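Glycosaminoglycan xylosylkinase (Hydra vulgaris, PDB 5XOM) probably transfers phosphate from a nucleotide to a xylose of the glycosaminoglycan linkage region, as a secretory-pathway kinase of the Fam20 family. Local coordinates at residues S79-G91 / I158-L172. Residues are numbered along the deposited sequence; the frame is centred on the assembly and turned at random.
Sequences SAKITQATTGYKG and INLAAEVLPVAAKKL
With CG anti to the backbone N (chi1 166°), Leu172 sends CD2 over the methyl of Ala85, 3.8 Å from its CB, while CD1 lies against Thr87. The second torsion that matters is at Val167: CG1 is anti to the carbonyl carbon (chi1 -61°), which leaves CG2 between the backbone N and the carbonyl carbon, facing Gln84 CA and the CG2 of Ile82, and its CB rests 3.4 Å from Thr83 O. Val164 CG1 reaches the Ala85 methyl as well; Val164, Val167 and Leu172 all pack on this small side chain. Between these apolar contacts the backbones make a single bridge, Ala85 with Ala168. Ala169 N gives a nearly straight bond to Ala85 O (2.8 Å, 171° at the hydrogen), lying almost along the carbonyl; Ala85 N reaches Val167 O less directly, from above the carbonyl plane, at 3.2 Å. A water donates to both that Val167 oxygen and Gln84 OE1. Near Ile82, two further waters carry the link to Glu163: one joins Ile82 N to Glu163 OE1, the other joins the two carbonyl oxygens. At the far end Lys171, bent at chi3, lays its CD 3.5 Å from Tyr89 CE2, obliquely to a poorly ordered ring, and 3.3 Å from Thr87 O. Shortening Lys171 to an alanine removes this arm, and would probably uncover Thr87 O and cost the Tyr89 ring part of its packing. Glu163 OE1 also forms a salt bridge with Arg156, whose NH1 hydrogen-bonds Ala80 O. Strand 82-86 edges a five-stranded antiparallel sheet, consistent with the N-lobe of a kinase-like fold; from the other outermost strand, 153-159, the chain runs alongside it through helix 160-164 to helix 170-173, with Phe98 of strand 96-100 touching Ile82, Ala85 and Val164.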
ATOM      1  N   SER A  79       8.723  -1.016 -19.364  1.00 24.81           N
ATOM      2  CA  SER A  79       8.131  -1.076 -20.694  1.00 30.42           C
ATOM      3  C   SER A  79       7.897   0.271 -21.365  1.00 31.16           C
ATOM      4  O   SER A  79       7.610   0.289 -22.567  1.00 29.89           O
ATOM      5  CB  SER A  79       6.796  -1.837 -20.641  1.00 29.62           C
ATOM      6  OG  SER A  79       5.883  -1.192 -19.770  1.00 41.41           O
ATOM      7  N   ALA A  80       8.022   1.389 -20.651  1.00 25.61           N
ATOM      8  CA  ALA A  80       7.712   2.689 -21.238  1.00 26.65           C
ATOM      9  C   ALA A  80       8.593   2.991 -22.446  1.00 31.22           C
ATOM     10  O   ALA A  80       9.789   2.684 -22.463  1.00 31.32           O
ATOM     11  CB  ALA A  80       7.873   3.797 -20.197  1.00 27.47           C
ATOM     12  N   LYS A  81       7.982   3.595 -23.462  1.00 27.85           N
ATOM     13  CA  LYS A  81       8.708   4.034 -24.647  1.00 30.76           C
ATOM     14  C   LYS A  81       9.659   5.177 -24.312  1.00 33.53           C
ATOM     15  O   LYS A  81       9.313   6.101 -23.570  1.00 26.75           O
ATOM     16  CB  LYS A  81       7.718   4.474 -25.730  1.00 34.96           C
ATOM     17  CG  LYS A  81       8.360   5.039 -26.991  1.00 45.36           C
ATOM     18  CD  LYS A  81       7.310   5.420 -28.031  1.00 46.63           C
ATOM     19  CE  LYS A  81       7.957   5.943 -29.306  1.00 58.82           C
ATOM     20  NZ  LYS A  81       8.668   7.236 -29.089  1.00 63.09           N
ATOM     21  N   ILE A  82      10.861   5.118 -24.875  1.00 30.15           N
ATOM     22  CA  ILE A  82      11.853   6.176 -24.715  1.00 29.27           C
ATOM     23  C   ILE A  82      11.601   7.242 -25.775  1.00 35.16           C
ATOM     24  O   ILE A  82      11.656   6.961 -26.978  1.00 33.77           O
ATOM     25  CB  ILE A  82      13.277   5.613 -24.825  1.00 32.07           C
ATOM     26  CG1 ILE A  82      13.538   4.613 -23.695  1.00 22.01           C
ATOM     27  CG2 ILE A  82      14.309   6.742 -24.818  1.00 20.69           C
ATOM     28  CD1 ILE A  82      14.824   3.823 -23.870  1.00 21.77           C
ATOM     29  N   THR A  83      11.351   8.476 -25.336  1.00 31.84           N
ATOM     30  CA  THR A  83      11.065   9.552 -26.274  1.00 33.48           C
ATOM     31  C   THR A  83      12.241  10.488 -26.499  1.00 31.02           C
ATOM     32  O   THR A  83      12.271  11.172 -27.525  1.00 37.86           O
ATOM     33  CB  THR A  83       9.852  10.372 -25.805  1.00 33.30           C
ATOM     34  OG1 THR A  83      10.161  11.031 -24.574  1.00 37.12           O
ATOM     35  CG2 THR A  83       8.643   9.474 -25.605  1.00 29.45           C
ATOM     36  N   GLN A  84      13.211  10.524 -25.586  1.00 29.59           N
ATOM     37  CA  GLN A  84      14.417  11.327 -25.751  1.00 32.17           C
ATOM     38  C   GLN A  84      15.568  10.612 -25.062  1.00 32.39           C
ATOM     39  O   GLN A  84      15.358   9.844 -24.121  1.00 28.08           O
ATOM     40  CB  GLN A  84      14.283  12.738 -25.151  1.00 41.49           C
ATOM     41  CG  GLN A  84      13.015  13.497 -25.501  1.00 49.16           C
ATOM     42  CD  GLN A  84      12.984  13.948 -26.946  1.00 55.90           C
ATOM     43  OE1 GLN A  84      14.006  13.933 -27.637  1.00 62.35           O
ATOM     44  NE2 GLN A  84      11.805  14.337 -27.418  1.00 48.10           N
ATOM     45  N   ALA A  85      16.787  10.882 -25.529  1.00 29.60           N
ATOM     46  CA  ALA A  85      17.982  10.330 -24.907  1.00 27.68           C
ATOM     47  C   ALA A  85      19.131  11.317 -25.056  1.00 30.31           C
ATOM     48  O   ALA A  85      19.325  11.888 -26.130  1.00 31.88           O
ATOM     49  CB  ALA A  85      18.367   8.978 -25.527  1.00 23.86           C
ATOM     50  N   THR A  86      19.883  11.520 -23.973  1.00 33.13           N
ATOM     51  CA  THR A  86      21.036  12.409 -24.007  1.00 32.34           C
ATOM     52  C   THR A  86      22.072  11.964 -22.982  1.00 31.27           C
ATOM     53  O   THR A  86      21.922  10.938 -22.313  1.00 31.15           O
ATOM     54  CB  THR A  86      20.627  13.866 -23.767  1.00 36.12           C
ATOM     55  OG1 THR A  86      21.776  14.710 -23.928  1.00 46.14           O
ATOM     56  CG2 THR A  86      20.060  14.043 -22.377  1.00 25.96           C
ATOM     57  N   THR A  87      23.141  12.751 -22.881  1.00 33.22           N
ATOM     58  CA  THR A  87      24.233  12.496 -21.957  1.00 38.13           C
ATOM     59  C   THR A  87      24.912  13.828 -21.660  1.00 45.95           C
ATOM     60  O   THR A  87      24.763  14.795 -22.411  1.00 44.90           O
ATOM     61  CB  THR A  87      25.230  11.489 -22.541  1.00 48.19           C
ATOM     62  OG1 THR A  87      26.079  10.999 -21.503  1.00 67.17           O
ATOM     63  CG2 THR A  87      26.087  12.146 -23.629  1.00 32.14           C
ATOM     64  N   GLY A  88      25.655  13.885 -20.550  1.00 50.87           N
ATOM     65  CA  GLY A  88      26.164  15.136 -20.032  1.00 51.60           C
ATOM     66  C   GLY A  88      27.682  15.191 -19.925  1.00 63.11           C
ATOM     67  O   GLY A  88      28.380  14.171 -19.966  1.00 63.72           O
ATOM     68  N   TYR A  89      28.184  16.417 -19.757  1.00 68.89           N
ATOM     69  CA  TYR A  89      29.610  16.654 -19.566  1.00 67.12           C
ATOM     70  C   TYR A  89      30.017  16.547 -18.106  1.00 61.59           C
ATOM     71  O   TYR A  89      31.198  16.330 -17.811  1.00 51.65           O
ATOM     72  CB  TYR A  89      30.004  18.042 -20.089  1.00 69.86           C
ATOM     73  CG  TYR A  89      30.011  18.189 -21.597  1.00 78.01           C
ATOM     74  CD1 TYR A  89      31.144  17.873 -22.340  1.00 83.21           C
ATOM     75  CD2 TYR A  89      28.896  18.669 -22.275  1.00 78.47           C
ATOM     76  CE1 TYR A  89      31.161  18.018 -23.720  1.00 88.06           C
ATOM     77  CE2 TYR A  89      28.902  18.816 -23.653  1.00 79.46           C
ATOM     78  CZ  TYR A  89      30.036  18.489 -24.371  1.00 88.08           C
ATOM     79  OH  TYR A  89      30.043  18.635 -25.743  1.00 90.21           O
ATOM     80  N   LYS A  90      29.062  16.702 -17.199  1.00 71.74           N
ATOM     81  CA  LYS A  90      29.318  16.665 -15.771  1.00 74.15           C
ATOM     82  C   LYS A  90      29.417  15.226 -15.278  1.00 74.06           C
ATOM     83  O   LYS A  90      28.807  14.308 -15.834  1.00 74.38           O
ATOM     84  CB  LYS A  90      28.208  17.397 -15.012  1.00 72.63           C
ATOM     85  CG  LYS A  90      26.803  16.793 -15.181  1.00 77.60           C
ATOM     86  CD  LYS A  90      26.108  17.237 -16.471  1.00 75.31           C
ATOM     87  CE  LYS A  90      24.746  16.578 -16.621  1.00 76.27           C
ATOM     88  NZ  LYS A  90      24.057  17.046 -17.852  1.00 80.65           N
ATOM     89  N   GLY A  91      30.193  15.036 -14.222  1.00 67.98           N
ATOM     90  CA  GLY A  91      30.296  13.744 -13.582  1.00 63.52           C
ATOM     91  C   GLY A  91      31.534  12.975 -14.009  1.00 66.67           C
ATOM     92  O   GLY A  91      32.290  13.370 -14.899  1.00 68.80           O
ATOM     93  N   ILE A 158      17.971  -2.750 -23.658  1.00 25.61           N
ATOM     94  CA  ILE A 158      17.682  -1.624 -24.542  1.00 21.38           C
ATOM     95  C   ILE A 158      18.176  -1.952 -25.942  1.00 24.04           C
ATOM     96  O   ILE A 158      19.361  -2.255 -26.129  1.00 22.29           O
ATOM     97  CB  ILE A 158      18.349  -0.332 -24.042  1.00 23.38           C
ATOM     98  CG1 ILE A 158      17.914   0.001 -22.608  1.00 24.52           C
ATOM     99  CG2 ILE A 158      18.028   0.807 -24.989  1.00 26.63           C
ATOM    100  CD1 ILE A 158      16.483   0.481 -22.492  1.00 24.05           C
ATOM    101  N   ASN A 159      17.287  -1.877 -26.931  1.00 24.98           N
ATOM    102  CA  ASN A 159      17.713  -1.941 -28.329  1.00 28.78           C
ATOM    103  C   ASN A 159      18.216  -0.557 -28.724  1.00 28.74           C
ATOM    104  O   ASN A 159      17.424   0.347 -28.996  1.00 25.87           O
ATOM    105  CB  ASN A 159      16.566  -2.381 -29.232  1.00 25.62           C
ATOM    106  CG  ASN A 159      16.983  -2.484 -30.695  1.00 29.38           C
ATOM    107  OD1 ASN A 159      17.729  -1.652 -31.213  1.00 34.66           O
ATOM    108  ND2 ASN A 159      16.490  -3.506 -31.368  1.00 28.06           N
ATOM    109  N   LEU A 160      19.539  -0.385 -28.773  1.00 23.16           N
ATOM    110  CA  LEU A 160      20.088   0.941 -29.039  1.00 27.30           C
ATOM    111  C   LEU A 160      19.687   1.443 -30.421  1.00 31.45           C
ATOM    112  O   LEU A 160      19.402   2.632 -30.594  1.00 29.01           O
ATOM    113  CB  LEU A 160      21.612   0.929 -28.910  1.00 31.73           C
ATOM    114  CG  LEU A 160      22.221   0.669 -27.534  1.00 33.04           C
ATOM    115  CD1 LEU A 160      23.732   0.559 -27.665  1.00 29.10           C
ATOM    116  CD2 LEU A 160      21.829   1.777 -26.552  1.00 26.57           C
ATOM    117  N   ALA A 161      19.637   0.546 -31.411  1.00 27.78           N
ATOM    118  CA  ALA A 161      19.329   0.969 -32.774  1.00 27.88           C
ATOM    119  C   ALA A 161      17.883   1.434 -32.903  1.00 30.59           C
ATOM    120  O   ALA A 161      17.616   2.465 -33.527  1.00 32.52           O
ATOM    121  CB  ALA A 161      19.619  -0.168 -33.756  1.00 28.03           C
ATOM    122  N   ALA A 162      16.938   0.703 -32.311  1.00 27.42           N
ATOM    123  CA  ALA A 162      15.526   1.032 -32.469  1.00 33.52           C
ATOM    124  C   ALA A 162      15.015   2.052 -31.458  1.00 30.81           C
ATOM    125  O   ALA A 162      14.128   2.845 -31.792  1.00 36.01           O
ATOM    126  CB  ALA A 162      14.674  -0.239 -32.366  1.00 31.16           C
ATOM    127  N   GLU A 163      15.551   2.074 -30.237  1.00 29.81           N
ATOM    128  CA  GLU A 163      14.981   2.889 -29.171  1.00 29.52           C
ATOM    129  C   GLU A 163      15.767   4.147 -28.839  1.00 33.11           C
ATOM    130  O   GLU A 163      15.160   5.138 -28.434  1.00 34.64           O
ATOM    131  CB  GLU A 163      14.851   2.070 -27.881  1.00 30.15           C
ATOM    132  CG  GLU A 163      14.023   0.811 -27.987  1.00 31.38           C
ATOM    133  CD  GLU A 163      13.899   0.108 -26.645  1.00 33.27           C
ATOM    134  OE1 GLU A 163      13.066   0.539 -25.819  1.00 34.70           O
ATOM    135  OE2 GLU A 163      14.644  -0.866 -26.404  1.00 31.07           O
ATOM    136  N   VAL A 164      17.088   4.140 -28.974  1.00 30.28           N
ATOM    137  CA  VAL A 164      17.912   5.262 -28.536  1.00 30.06           C
ATOM    138  C   VAL A 164      18.341   6.144 -29.703  1.00 34.50           C
ATOM    139  O   VAL A 164      18.131   7.357 -29.678  1.00 30.79           O
ATOM    140  CB  VAL A 164      19.130   4.751 -27.737  1.00 26.77           C
ATOM    141  CG1 VAL A 164      20.085   5.894 -27.440  1.00 24.79           C
ATOM    142  CG2 VAL A 164      18.665   4.103 -26.446  1.00 28.45           C
ATOM    143  N   LEU A 165      18.947   5.553 -30.732  1.00 33.49           N
ATOM    144  CA  LEU A 165      19.463   6.357 -31.838  1.00 36.21           C
ATOM    145  C   LEU A 165      18.431   7.272 -32.494  1.00 32.67           C
ATOM    146  O   LEU A 165      18.773   8.437 -32.758  1.00 39.16           O
ATOM    147  CB  LEU A 165      20.111   5.450 -32.894  1.00 35.68           C
ATOM    148  CG  LEU A 165      21.484   4.872 -32.561  1.00 42.65           C
ATOM    149  CD1 LEU A 165      22.028   4.086 -33.750  1.00 35.99           C
ATOM    150  CD2 LEU A 165      22.446   5.982 -32.163  1.00 46.53           C
ATOM    151  N   PRO A 166      17.190   6.855 -32.771  1.00 31.59           N
ATOM    152  CA  PRO A 166      16.262   7.780 -33.444  1.00 38.53           C
ATOM    153  C   PRO A 166      15.772   8.932 -32.576  1.00 36.81           C
ATOM    154  O   PRO A 166      15.068   9.805 -33.096  1.00 43.40           O
ATOM    155  CB  PRO A 166      15.090   6.876 -33.870  1.00 43.17           C
ATOM    156  CG  PRO A 166      15.267   5.596 -33.162  1.00 44.67           C
ATOM    157  CD  PRO A 166      16.674   5.473 -32.722  1.00 34.54           C
ATOM    158  N   VAL A 167      16.127   8.997 -31.291  1.00 35.05           N
ATOM    159  CA  VAL A 167      15.684  10.097 -30.439  1.00 27.89           C
ATOM    160  C   VAL A 167      16.861  10.663 -29.661  1.00 31.71           C
ATOM    161  O   VAL A 167      16.676  11.448 -28.726  1.00 39.46           O
ATOM    162  CB  VAL A 167      14.569   9.666 -29.462  1.00 32.41           C
ATOM    163  CG1 VAL A 167      13.331   9.187 -30.212  1.00 31.28           C
ATOM    164  CG2 VAL A 167      15.080   8.598 -28.496  1.00 25.23           C
ATOM    165  N   ALA A 168      18.077  10.287 -30.046  1.00 32.24           N
ATOM    166  CA  ALA A 168      19.253  10.694 -29.294  1.00 34.72           C
ATOM    167  C   ALA A 168      19.640  12.118 -29.657  1.00 39.11           C
ATOM    168  O   ALA A 168      19.717  12.467 -30.839  1.00 39.77           O
ATOM    169  CB  ALA A 168      20.425   9.753 -29.576  1.00 28.03           C
ATOM    170  N   ALA A 169      19.912  12.932 -28.646  1.00 37.02           N
ATOM    171  CA  ALA A 169      20.475  14.243 -28.914  1.00 39.19           C
ATOM    172  C   ALA A 169      21.882  14.104 -29.479  1.00 41.49           C
ATOM    173  O   ALA A 169      22.573  13.107 -29.246  1.00 42.99           O
ATOM    174  CB  ALA A 169      20.505  15.094 -27.646  1.00 33.76           C
ATOM    175  N   LYS A 170      22.309  15.129 -30.227  1.00 47.40           N
ATOM    176  CA  LYS A 170      23.638  15.082 -30.820  1.00 41.37           C
ATOM    177  C   LYS A 170      24.733  14.823 -29.801  1.00 38.78           C
ATOM    178  O   LYS A 170      25.705  14.121 -30.099  1.00 40.18           O
ATOM    179  CB  LYS A 170      24.004  16.378 -31.525  1.00 52.78           C
ATOM    180  CG  LYS A 170      24.629  16.124 -32.838  1.00 70.99           C
ATOM    181  CD  LYS A 170      25.551  17.283 -33.023  1.00 77.13           C
ATOM    182  CE  LYS A 170      26.218  17.192 -34.358  1.00 75.60           C
ATOM    183  NZ  LYS A 170      27.104  18.345 -34.404  1.00 73.87           N
ATOM    184  N   LYS A 171      24.602  15.385 -28.601  1.00 42.58           N
ATOM    185  CA  LYS A 171      25.640  15.216 -27.595  1.00 46.17           C
ATOM    186  C   LYS A 171      25.916  13.745 -27.333  1.00 42.13           C
ATOM    187  O   LYS A 171      27.070  13.345 -27.139  1.00 38.51           O
ATOM    188  CB  LYS A 171      25.241  15.915 -26.298  1.00 54.59           C
ATOM    189  CG  LYS A 171      26.338  16.732 -25.648  1.00 58.68           C
ATOM    190  CD  LYS A 171      25.854  17.268 -24.311  1.00 62.82           C
ATOM    191  CE  LYS A 171      24.482  17.915 -24.422  1.00 67.31           C
ATOM    192  NZ  LYS A 171      24.016  18.422 -23.100  1.00 68.09           N
ATOM    193  N   LEU A 172      24.872  12.923 -27.343  1.00 36.87           N
ATOM    194  CA  LEU A 172      25.015  11.493 -27.124  1.00 38.73           C
ATOM    195  C   LEU A 172      25.305  10.748 -28.423  1.00 32.85           C
ATOM    196  O   LEU A 172      26.201   9.897 -28.461  1.00 30.07           O
ATOM    197  CB  LEU A 172      23.747  10.942 -26.462  1.00 34.32           C
ATOM    198  CG  LEU A 172      23.553   9.426 -26.442  1.00 31.54           C
ATOM    199  CD1 LEU A 172      24.591   8.769 -25.552  1.00 23.17           C
ATOM    200  CD2 LEU A 172      22.151   9.068 -25.964  1.00 27.78           C
TER
HETATM  201  O   HOH W   1      11.404   2.628 -26.370  1.00 30.55           O
HETATM  202  O   HOH W   2      12.647   5.309 -28.849  1.00 33.29           O
HETATM  203  O   HOH W   3      16.655  14.254 -27.451  1.00 44.21           O